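Local structure of peptidoglycan D,D-transpeptidase PbpA (Mycobacterium tuberculosis, 3UPO) at residues 247-252 and 375-380; 392-397 and 412-417; 212-217 and 254-259. The protein probably catalyses the cross-linking of cell-wall peptidoglycan as a penicillin-binding D,D-transpeptidase and probably takes part in regulating cell length. All blocks are in the same frame, centred on the assembly; numbering follows the deposited sequence.

Contact 1 (247-252 and 375-380); sequences EAFVKS and VGAEKV. With PNM (open form - penicillin g), chain C.
V250 on helix 245-251 packs against G376, A377 and V380 on helix 364-380, a helix-helix contact in the transpeptidase domain; the first helix ends just before S252, probably the serine of the family's SxN motif. The two short axes pass 8.2 Å apart at 48°. Each carbon of the V250 side chain has its own neighbour. Its CB lies against the G376 carbonyl carbon and the A377 N. With CG1 anti to its own carbonyl carbon (chi1 -52°), that methyl presses onto the same peptide, CG1 to A377 N being 3.5 Å. Glycine suits position 376 because the bare backbone lets this methyl come in so closely. The other branch, V250 CG2, meets V380 CG2 at 3.9 Å, the two valines crossing at about a right angle, while V380 CG1 rests on the V250 carbonyl oxygen. A small A377 is equally apt: its CB is approached obliquely by the F249 ring, with CE2 at 3.7 Å. On the outer side of the first helix the salt bridge K251 NZ to E247 OE2, 2.7 Å, meets the carboxylate on its anti side. Beyond K251 the chain turns into positive phi at S252, the C-prime residue of a Schellman motif. K196 NZ and K395 NZ are both partners of S252 OG, which also accepts PNM N4 of the opened penicillin at 3.0 Å.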
loop_
_atom_site.group_PDB
_atom_site.type_symbol
_atom_site.label_atom_id
_atom_site.label_comp_id
_atom_site.label_asym_id
_atom_site.label_seq_id
_atom_site.Cartn_x
_atom_site.Cartn_y
_atom_site.Cartn_z
ATOM N N GLU A 247 -21.903 -6.656 -14.676
ATOM C CA GLU A 247 -21.686 -8.090 -14.599
ATOM C C GLU A 247 -20.243 -8.431 -14.977
ATOM O O GLU A 247 -19.632 -9.303 -14.381
ATOM C CB GLU A 247 -22.680 -8.837 -15.495
ATOM C CG GLU A 247 -22.941 -10.255 -15.058
ATOM C CD GLU A 247 -23.699 -11.096 -16.101
ATOM O OE1 GLU A 247 -24.422 -10.548 -16.956
ATOM O OE2 GLU A 247 -23.551 -12.326 -16.069
ATOM N N ALA A 248 -19.715 -7.745 -15.986
ATOM C CA ALA A 248 -18.321 -7.891 -16.344
ATOM C C ALA A 248 -17.406 -7.528 -15.165
ATOM O O ALA A 248 -16.424 -8.217 -14.918
ATOM C CB ALA A 248 -17.998 -7.051 -17.559
ATOM N N PHE A 249 -17.741 -6.452 -14.443
ATOM C CA PHE A 249 -16.922 -5.953 -13.330
ATOM C C PHE A 249 -16.911 -6.927 -12.146
ATOM O O PHE A 249 -15.854 -7.232 -11.613
ATOM C CB PHE A 249 -17.374 -4.554 -12.886
ATOM C CG PHE A 249 -16.569 -3.973 -11.739
ATOM C CD1 PHE A 249 -15.620 -2.977 -11.968
ATOM C CD2 PHE A 249 -16.763 -4.420 -10.423
ATOM C CE1 PHE A 249 -14.880 -2.434 -10.911
ATOM C CE2 PHE A 249 -16.020 -3.898 -9.369
ATOM C CZ PHE A 249 -15.086 -2.889 -9.612
ATOM N N VAL A 250 -18.082 -7.410 -11.740
ATOM C CA VAL A 250 -18.153 -8.283 -10.567
ATOM C C VAL A 250 -17.553 -9.675 -10.820
ATOM O O VAL A 250 -17.015 -10.289 -9.897
ATOM C CB VAL A 250 -19.566 -8.325 -9.922
ATOM C CG1 VAL A 250 -20.048 -6.909 -9.664
ATOM C CG2 VAL A 250 -20.573 -9.116 -10.780
ATOM N N LYS A 251 -17.630 -10.145 -12.072
ATOM C CA LYS A 251 -16.994 -11.399 -12.470
ATOM C C LYS A 251 -15.528 -11.214 -12.899
ATOM O O LYS A 251 -14.773 -12.192 -12.972
ATOM C CB LYS A 251 -17.809 -12.109 -13.556
ATOM C CG LYS A 251 -19.202 -12.510 -13.078
ATOM C CD LYS A 251 -19.806 -13.651 -13.888
ATOM C CE LYS A 251 -20.653 -13.169 -15.034
ATOM N NZ LYS A 251 -21.763 -14.143 -15.307
ATOM N N SER A 252 -15.139 -9.960 -13.149
ATOM C CA SER A 252 -13.797 -9.594 -13.621
ATOM C C SER A 252 -13.445 -10.284 -14.938
ATOM O O SER A 252 -12.397 -10.966 -15.034
ATOM C CB SER A 252 -12.704 -9.859 -12.551
ATOM O OG SER A 252 -11.552 -9.068 -12.810
ATOM N N VAL A 375 -18.930 -3.637 -3.964
ATOM C CA VAL A 375 -19.694 -4.533 -3.090
ATOM C C VAL A 375 -20.086 -5.831 -3.833
ATOM O O VAL A 375 -19.967 -6.933 -3.285
ATOM C CB VAL A 375 -20.952 -3.823 -2.502
ATOM C CG1 VAL A 375 -21.937 -4.822 -1.875
ATOM C CG2 VAL A 375 -20.526 -2.776 -1.477
ATOM N N GLY A 376 -20.531 -5.685 -5.083
ATOM C CA GLY A 376 -20.895 -6.820 -5.933
ATOM C C GLY A 376 -19.717 -7.737 -6.229
ATOM O O GLY A 376 -19.857 -8.946 -6.208
ATOM N N ALA A 377 -18.556 -7.155 -6.506
ATOM C CA ALA A 377 -17.348 -7.934 -6.801
ATOM C C ALA A 377 -16.820 -8.666 -5.575
ATOM O O ALA A 377 -16.244 -9.746 -5.722
ATOM C CB ALA A 377 -16.266 -7.057 -7.406
ATOM N N GLU A 378 -17.012 -8.079 -4.385
ATOM C CA GLU A 378 -16.748 -8.764 -3.109
ATOM C C GLU A 378 -17.622 -10.011 -2.878
ATOM O O GLU A 378 -17.124 -11.026 -2.386
ATOM C CB GLU A 378 -16.922 -7.817 -1.904
ATOM C CG GLU A 378 -16.831 -8.503 -0.519
ATOM C CD GLU A 378 -15.412 -9.058 -0.166
ATOM O OE1 GLU A 378 -14.466 -8.916 -0.968
ATOM O OE2 GLU A 378 -15.239 -9.634 0.931
ATOM N N LYS A 379 -18.919 -9.910 -3.181
ATOM C CA LYS A 379 -19.843 -11.036 -2.998
ATOM C C LYS A 379 -19.537 -12.183 -3.972
ATOM O O LYS A 379 -19.739 -13.343 -3.650
ATOM C CB LYS A 379 -21.303 -10.586 -3.141
ATOM C CG LYS A 379 -21.744 -9.584 -2.088
ATOM C CD LYS A 379 -23.130 -9.076 -2.367
ATOM C CE LYS A 379 -23.731 -8.345 -1.160
ATOM N NZ LYS A 379 -23.846 -9.224 0.035
ATOM N N VAL A 380 -19.047 -11.833 -5.156
ATOM C CA VAL A 380 -18.653 -12.810 -6.161
ATOM C C VAL A 380 -17.356 -13.533 -5.757
ATOM O O VAL A 380 -17.324 -14.762 -5.727
ATOM C CB VAL A 380 -18.556 -12.166 -7.579
ATOM C CG1 VAL A 380 -17.854 -13.083 -8.567
ATOM C CG2 VAL A 380 -19.956 -11.812 -8.094
HETATM O O8 PNM C . -6.413 -9.351 -12.731
HETATM C C7 PNM C . -7.230 -9.325 -13.657
HETATM N N4 PNM C . -8.993 -10.717 -12.727
HETATM C C3 PNM C . -8.555 -11.699 -11.764
HETATM C C11 PNM C . -9.011 -11.333 -10.389
HETATM O O13 PNM C . -8.297 -11.683 -9.425
HETATM O O12 PNM C . -10.075 -10.682 -10.273
HETATM C C2 PNM C . -9.047 -13.060 -12.297
HETATM C C10 PNM C . -8.148 -14.206 -11.849
HETATM C C9 PNM C . -10.489 -13.380 -11.908
HETATM S S1 PNM C . -8.912 -12.900 -14.054
HETATM C C5 PNM C . -8.791 -11.123 -14.097
HETATM C C6 PNM C . -7.450 -10.529 -14.556
HETATM N N14 PNM C . -6.298 -11.396 -14.408
HETATM C C15 PNM C . -5.956 -12.507 -15.283
HETATM O O16 PNM C . -6.436 -12.244 -16.587
HETATM C C17 PNM C . -4.442 -12.797 -15.245
HETATM C C18 PNM C . -3.814 -12.533 -16.593
HETATM C C19 PNM C . -3.603 -13.596 -17.478
HETATM C C20 PNM C . -3.034 -13.328 -18.733
HETATM C C21 PNM C . -2.682 -12.024 -19.110
HETATM C C22 PNM C . -2.899 -10.964 -18.223
HETATM C C23 PNM C . -3.462 -11.220 -16.963
#

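Contact 2 (392-397 and 412-417); sequences IASKTG and AWYIAF. With PNM (open form - penicillin g), chain C.
F417 lays its ring over A393 in the antiparallel hairpin of strands 393-399 and 411-418, whose K395-T396-G397 is probably the KTG motif of penicillin-binding proteins. A393 CB sits 3.8 Å from the F417 ring centroid and 18° off its normal, a CH-pi contact for which a lone methyl is the right size. On the other face of the sheet the Y414 ring, its CG anti to the backbone N (chi1 -179°), leans across to the neighbouring strand. T396 CG2 meets it at the edge in the ring plane, 3.8 Å from CD1, whereas S394 CB comes in obliquely, 3.4 Å from CE1. I392 crosses the tyrosine at about a right angle, with CG2 against OH. That hydroxyl and S394 OG both bond to E378 OE1, so helix 364-380 holds two polar groups of this face. Six backbone hydrogen bonds, two per pair at A393-F417, K395-I415 and G397-W413, fix the ladder, and G397 keeps the strand slim beside W413 CB. K395 bends at chi2 and chi4, so NZ turns back to donate to T396 O at 2.9 Å and also bonds S252 OG. T396 OG1 donates to the penicillin carboxylate, 2.6 Å from PNM O12.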
loop_
_atom_site.group_PDB
_atom_site.type_symbol
_atom_site.label_atom_id
_atom_site.label_comp_id
_atom_site.label_asym_id
_atom_site.label_seq_id
_atom_site.Cartn_x
_atom_site.Cartn_y
_atom_site.Cartn_z
ATOM N N ILE A 392 -18.304 -5.435 2.841
ATOM C CA ILE A 392 -17.032 -5.015 2.256
ATOM C C ILE A 392 -17.192 -4.704 0.775
ATOM O O ILE A 392 -17.909 -5.415 0.073
ATOM C CB ILE A 392 -15.928 -6.108 2.441
ATOM C CG1 ILE A 392 -15.638 -6.330 3.936
ATOM C CG2 ILE A 392 -14.656 -5.751 1.641
ATOM C CD1 ILE A 392 -14.781 -7.556 4.249
ATOM N N ALA A 393 -16.518 -3.648 0.310
ATOM C CA ALA A 393 -16.403 -3.340 -1.120
ATOM C C ALA A 393 -14.983 -3.607 -1.512
ATOM O O ALA A 393 -14.072 -3.182 -0.804
ATOM C CB ALA A 393 -16.729 -1.891 -1.390
ATOM N N SER A 394 -14.776 -4.288 -2.635
ATOM C CA SER A 394 -13.435 -4.699 -2.997
ATOM C C SER A 394 -13.280 -4.887 -4.476
ATOM O O SER A 394 -14.248 -4.812 -5.230
ATOM C CB SER A 394 -13.059 -6.004 -2.283
ATOM O OG SER A 394 -13.778 -7.114 -2.811
ATOM N N LYS A 395 -12.035 -5.102 -4.888
ATOM C CA LYS A 395 -11.716 -5.588 -6.223
ATOM C C LYS A 395 -10.442 -6.418 -6.125
ATOM O O LYS A 395 -9.423 -5.939 -5.597
ATOM C CB LYS A 395 -11.557 -4.445 -7.226
ATOM C CG LYS A 395 -11.313 -4.924 -8.673
ATOM C CD LYS A 395 -12.504 -5.774 -9.192
ATOM C CE LYS A 395 -12.244 -6.391 -10.549
ATOM N NZ LYS A 395 -11.529 -7.688 -10.450
ATOM N N THR A 396 -10.513 -7.662 -6.601
ATOM C CA THR A 396 -9.349 -8.556 -6.684
ATOM C C THR A 396 -8.555 -8.311 -7.957
ATOM O O THR A 396 -9.042 -7.668 -8.894
ATOM C CB THR A 396 -9.737 -10.054 -6.665
ATOM O OG1 THR A 396 -10.635 -10.329 -7.746
ATOM C CG2 THR A 396 -10.378 -10.441 -5.340
ATOM N N GLY A 397 -7.331 -8.832 -7.989
ATOM C CA GLY A 397 -6.522 -8.774 -9.190
ATOM C C GLY A 397 -5.443 -9.830 -9.150
ATOM O O GLY A 397 -4.985 -10.224 -8.088
ATOM N N ALA A 412 -0.821 -11.594 -6.647
ATOM C CA ALA A 412 -2.206 -11.592 -6.193
ATOM C C ALA A 412 -2.504 -10.284 -5.463
ATOM O O ALA A 412 -1.842 -9.947 -4.475
ATOM C CB ALA A 412 -2.476 -12.790 -5.285
ATOM N N TRP A 413 -3.513 -9.561 -5.948
ATOM C CA TRP A 413 -3.853 -8.250 -5.417
ATOM C C TRP A 413 -5.248 -8.240 -4.833
ATOM O O TRP A 413 -6.139 -8.925 -5.340
ATOM C CB TRP A 413 -3.884 -7.231 -6.534
ATOM C CG TRP A 413 -2.610 -6.558 -6.972
ATOM C CD1 TRP A 413 -1.906 -6.816 -8.108
ATOM C CD2 TRP A 413 -1.976 -5.443 -6.346
ATOM N NE1 TRP A 413 -0.847 -5.952 -8.213
ATOM C CE2 TRP A 413 -0.873 -5.087 -7.148
ATOM C CE3 TRP A 413 -2.232 -4.707 -5.176
ATOM C CZ2 TRP A 413 -0.020 -4.020 -6.830
ATOM C CZ3 TRP A 413 -1.374 -3.639 -4.855
ATOM C CH2 TRP A 413 -0.282 -3.315 -5.681
ATOM N N TYR A 414 -5.439 -7.437 -3.789
ATOM C CA TYR A 414 -6.759 -7.157 -3.258
ATOM C C TYR A 414 -6.809 -5.740 -2.682
ATOM O O TYR A 414 -6.048 -5.412 -1.767
ATOM C CB TYR A 414 -7.071 -8.162 -2.167
ATOM C CG TYR A 414 -8.427 -8.052 -1.486
ATOM C CD1 TYR A 414 -9.594 -8.454 -2.139
ATOM C CD2 TYR A 414 -8.527 -7.605 -0.162
ATOM C CE1 TYR A 414 -10.838 -8.407 -1.486
ATOM C CE2 TYR A 414 -9.749 -7.543 0.495
ATOM C CZ TYR A 414 -10.902 -7.951 -0.171
ATOM O OH TYR A 414 -12.110 -7.893 0.480
ATOM N N ILE A 415 -7.691 -4.904 -3.225
ATOM C CA ILE A 415 -7.996 -3.586 -2.650
ATOM C C ILE A 415 -9.430 -3.603 -2.172
ATOM O O ILE A 415 -10.269 -4.261 -2.779
ATOM C CB ILE A 415 -7.785 -2.423 -3.664
ATOM C CG1 ILE A 415 -8.682 -2.565 -4.904
ATOM C CG2 ILE A 415 -6.293 -2.271 -4.040
ATOM C CD1 ILE A 415 -8.677 -1.313 -5.827
ATOM N N ALA A 416 -9.715 -2.893 -1.085
ATOM C CA ALA A 416 -11.023 -2.956 -0.452
ATOM C C ALA A 416 -11.269 -1.838 0.568
ATOM O O ALA A 416 -10.335 -1.183 1.043
ATOM C CB ALA A 416 -11.210 -4.330 0.228
ATOM N N PHE A 417 -12.536 -1.644 0.922
ATOM C CA PHE A 417 -12.891 -0.739 2.013
ATOM C C PHE A 417 -14.173 -1.190 2.726
ATOM O O PHE A 417 -14.972 -1.930 2.155
ATOM C CB PHE A 417 -12.939 0.726 1.535
ATOM C CG PHE A 417 -14.032 1.025 0.521
ATOM C CD1 PHE A 417 -15.323 1.346 0.945
ATOM C CD2 PHE A 417 -13.744 1.033 -0.850
ATOM C CE1 PHE A 417 -16.336 1.655 0.008
ATOM C CE2 PHE A 417 -14.742 1.337 -1.793
ATOM C CZ PHE A 417 -16.037 1.650 -1.367
HETATM O O8 PNM C . -6.413 -9.351 -12.731
HETATM C C7 PNM C . -7.230 -9.325 -13.657
HETATM N N4 PNM C . -8.993 -10.717 -12.727
HETATM C C3 PNM C . -8.555 -11.699 -11.764
HETATM C C11 PNM C . -9.011 -11.333 -10.389
HETATM O O13 PNM C . -8.297 -11.683 -9.425
HETATM O O12 PNM C . -10.075 -10.682 -10.273
HETATM C C2 PNM C . -9.047 -13.060 -12.297
HETATM C C10 PNM C . -8.148 -14.206 -11.849
HETATM C C9 PNM C . -10.489 -13.380 -11.908
HETATM S S1 PNM C . -8.912 -12.900 -14.054
HETATM C C5 PNM C . -8.791 -11.123 -14.097
HETATM C C6 PNM C . -7.450 -10.529 -14.556
HETATM N N14 PNM C . -6.298 -11.396 -14.408
HETATM C C15 PNM C . -5.956 -12.507 -15.283
HETATM O O16 PNM C . -6.436 -12.244 -16.587
HETATM C C17 PNM C . -4.442 -12.797 -15.245
HETATM C C18 PNM C . -3.814 -12.533 -16.593
HETATM C C19 PNM C . -3.603 -13.596 -17.478
HETATM C C20 PNM C . -3.034 -13.328 -18.733
HETATM C C21 PNM C . -2.682 -12.024 -19.110
HETATM C C22 PNM C . -2.899 -10.964 -18.223
HETATM C C23 PNM C . -3.462 -11.220 -16.963
#

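Contact 3 (212-217 and 254-259); sequences EQLTAA and NTAFVQ. With PNM (open form - penicillin g), chain C.
L214 and T215 of the short strand 213-215 lie across helix 254-264, which carries N254, probably the asparagine of the SxN motif, near its start. The tight part is centred on A256 and Q259. L214 CB stands 3.8 Å from A256 CB, a contact that an alanine on the helix surface permits, and L214 CD2 slides past the extended Q259 chain running in the opposite direction. Because Q259 CG lies anti to the backbone N (chi1 -171°), the amide reaches the strand. There OE1 accepts T215 N at 2.9 Å in a nearly straight bond (169°); glutamine suits the place as a long chain ending in an amide oxygen that can take a strand N-H. T215 CG2 touches T255 O at 3.5 Å. Toward A217 the packing gives way to polar links and solvent. T215 OG1 accepts A217 N in an ST turn, and A217 O accepts T255 OG1 at 2.6 Å in the carbonyl plane. A water gives its hydrogens to T215 O and to that same T255 hydroxyl, linking the two segments. At the penicillin end, N254 OD1 bonds K196 NZ, while N254 ND2 donates to PNM O16 at 2.6 Å.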
loop_
_atom_site.group_PDB
_atom_site.type_symbol
_atom_site.label_atom_id
_atom_site.label_comp_id
_atom_site.label_asym_id
_atom_site.label_seq_id
_atom_site.Cartn_x
_atom_site.Cartn_y
_atom_site.Cartn_z
ATOM N N GLU A 212 -24.538 -0.831 -19.670
ATOM C CA GLU A 212 -23.757 -0.970 -20.906
ATOM C C GLU A 212 -23.384 -2.420 -21.272
ATOM O O GLU A 212 -22.821 -3.168 -20.452
ATOM C CB GLU A 212 -22.470 -0.136 -20.773
ATOM C CG GLU A 212 -21.543 -0.158 -21.972
ATOM C CD GLU A 212 -21.817 0.966 -22.953
ATOM O OE1 GLU A 212 -21.433 0.808 -24.135
ATOM O OE2 GLU A 212 -22.402 2.006 -22.552
ATOM N N GLN A 213 -23.667 -2.771 -22.526
ATOM C CA GLN A 213 -23.453 -4.110 -23.065
ATOM C C GLN A 213 -22.079 -4.295 -23.707
ATOM O O GLN A 213 -21.715 -3.609 -24.663
ATOM C CB GLN A 213 -24.566 -4.472 -24.067
ATOM C CG GLN A 213 -25.957 -4.633 -23.433
ATOM C CD GLN A 213 -25.988 -5.718 -22.375
ATOM O OE1 GLN A 213 -26.284 -5.460 -21.194
ATOM N NE2 GLN A 213 -25.672 -6.947 -22.790
ATOM N N LEU A 214 -21.325 -5.245 -23.173
ATOM C CA LEU A 214 -19.967 -5.499 -23.617
ATOM C C LEU A 214 -19.804 -6.972 -23.985
ATOM O O LEU A 214 -20.542 -7.832 -23.504
ATOM C CB LEU A 214 -19.003 -5.150 -22.489
ATOM C CG LEU A 214 -18.877 -3.694 -22.048
ATOM C CD1 LEU A 214 -18.328 -3.617 -20.624
ATOM C CD2 LEU A 214 -17.975 -2.968 -23.009
ATOM N N THR A 215 -18.816 -7.251 -24.823
ATOM C CA THR A 215 -18.539 -8.607 -25.262
ATOM C C THR A 215 -18.392 -9.590 -24.093
ATOM O O THR A 215 -17.822 -9.267 -23.044
ATOM C CB THR A 215 -17.310 -8.681 -26.204
ATOM O OG1 THR A 215 -17.301 -9.950 -26.861
ATOM C CG2 THR A 215 -15.979 -8.495 -25.443
ATOM N N ALA A 216 -18.958 -10.775 -24.287
ATOM C CA ALA A 216 -18.830 -11.870 -23.348
ATOM C C ALA A 216 -17.779 -12.844 -23.879
ATOM O O ALA A 216 -17.429 -13.807 -23.205
ATOM C CB ALA A 216 -20.167 -12.572 -23.177
ATOM N N ALA A 217 -17.270 -12.566 -25.080
ATOM C CA ALA A 217 -16.398 -13.490 -25.805
ATOM C C ALA A 217 -15.191 -13.963 -24.977
ATOM O O ALA A 217 -14.578 -13.161 -24.269
ATOM C CB ALA A 217 -15.953 -12.875 -27.111
ATOM N N ASN A 254 -12.217 -10.237 -18.705
ATOM C CA ASN A 254 -11.175 -9.424 -19.337
ATOM C C ASN A 254 -11.557 -8.740 -20.640
ATOM O O ASN A 254 -11.400 -7.526 -20.768
ATOM C CB ASN A 254 -9.901 -10.244 -19.554
ATOM C CG ASN A 254 -9.182 -10.557 -18.266
ATOM O OD1 ASN A 254 -9.499 -10.008 -17.212
ATOM N ND2 ASN A 254 -8.215 -11.465 -18.341
ATOM N N THR A 255 -12.026 -9.538 -21.599
ATOM C CA THR A 255 -12.363 -9.077 -22.945
ATOM C C THR A 255 -13.342 -7.893 -22.946
ATOM O O THR A 255 -13.241 -6.999 -23.793
ATOM C CB THR A 255 -12.895 -10.246 -23.842
ATOM O OG1 THR A 255 -14.158 -10.723 -23.338
ATOM C CG2 THR A 255 -11.865 -11.415 -23.886
ATOM N N ALA A 256 -14.274 -7.890 -21.995
ATOM C CA ALA A 256 -15.209 -6.780 -21.842
ATOM C C ALA A 256 -14.485 -5.472 -21.501
ATOM O O ALA A 256 -14.814 -4.411 -22.056
ATOM C CB ALA A 256 -16.253 -7.100 -20.777
ATOM N N PHE A 257 -13.500 -5.550 -20.602
ATOM C CA PHE A 257 -12.782 -4.350 -20.166
ATOM C C PHE A 257 -11.772 -3.884 -21.194
ATOM O O PHE A 257 -11.556 -2.695 -21.339
ATOM C CB PHE A 257 -12.211 -4.501 -18.754
ATOM C CG PHE A 257 -13.253 -4.341 -17.694
ATOM C CD1 PHE A 257 -13.541 -3.081 -17.182
ATOM C CD2 PHE A 257 -13.999 -5.432 -17.260
ATOM C CE1 PHE A 257 -14.547 -2.906 -16.224
ATOM C CE2 PHE A 257 -14.996 -5.267 -16.299
ATOM C CZ PHE A 257 -15.270 -3.988 -15.786
ATOM N N VAL A 258 -11.214 -4.824 -21.949
ATOM C CA VAL A 258 -10.402 -4.502 -23.125
ATOM C C VAL A 258 -11.220 -3.695 -24.139
ATOM O O VAL A 258 -10.806 -2.618 -24.570
ATOM C CB VAL A 258 -9.845 -5.790 -23.775
ATOM C CG1 VAL A 258 -9.196 -5.503 -25.143
ATOM C CG2 VAL A 258 -8.875 -6.493 -22.826
ATOM N N GLN A 259 -12.381 -4.236 -24.502
ATOM C CA GLN A 259 -13.316 -3.586 -25.396
ATOM C C GLN A 259 -13.761 -2.210 -24.871
ATOM O O GLN A 259 -13.814 -1.255 -25.638
ATOM C CB GLN A 259 -14.535 -4.479 -25.607
ATOM C CG GLN A 259 -15.466 -3.989 -26.695
ATOM C CD GLN A 259 -16.765 -4.761 -26.737
ATOM O OE1 GLN A 259 -17.451 -4.901 -25.727
ATOM N NE2 GLN A 259 -17.112 -5.258 -27.912
HETATM O O8 PNM C . -6.413 -9.351 -12.731
HETATM C C7 PNM C . -7.230 -9.325 -13.657
HETATM N N4 PNM C . -8.993 -10.717 -12.727
HETATM C C3 PNM C . -8.555 -11.699 -11.764
HETATM C C11 PNM C . -9.011 -11.333 -10.389
HETATM O O13 PNM C . -8.297 -11.683 -9.425
HETATM O O12 PNM C . -10.075 -10.682 -10.273
HETATM C C2 PNM C . -9.047 -13.060 -12.297
HETATM C C10 PNM C . -8.148 -14.206 -11.849
HETATM C C9 PNM C . -10.489 -13.380 -11.908
HETATM S S1 PNM C . -8.912 -12.900 -14.054
HETATM C C5 PNM C . -8.791 -11.123 -14.097
HETATM C C6 PNM C . -7.450 -10.529 -14.556
HETATM N N14 PNM C . -6.298 -11.396 -14.408
HETATM C C15 PNM C . -5.956 -12.507 -15.283
HETATM O O16 PNM C . -6.436 -12.244 -16.587
HETATM C C17 PNM C . -4.442 -12.797 -15.245
HETATM C C18 PNM C . -3.814 -12.533 -16.593
HETATM C C19 PNM C . -3.603 -13.596 -17.478
HETATM C C20 PNM C . -3.034 -13.328 -18.733
HETATM C C21 PNM C . -2.682 -12.024 -19.110
HETATM C C22 PNM C . -2.899 -10.964 -18.223
HETATM C C23 PNM C . -3.462 -11.220 -16.963
HETATM O O HOH W 1 -15.895 -10.846 -21.406
#

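Overall arrangement
All three contacts lie in the transpeptidase domain and touch the bound penicillin, but they differ in depth. Contact 2 is the buried one, made chiefly of backbone bonds between sheet strands; contacts 1 and 3 are partly buried and sit farther from the chain's centre. Contact 1 is almost wholly apolar across its interface, whereas contact 3 mixes apolar packing with side-chain-to-backbone bonds and a water. Contact 1 joins its neighbours: probable hydrogen bonds tie S252 OG to K395 NZ and E378 OE1 to S394 OG of contact 2, helix 364-380 preceding strand 393-399 in the chain, and A248 packs on A256 and F257 of contact 3 across consecutive helices. Contacts 2 and 3 do not touch, their centres being about 21 Å apart.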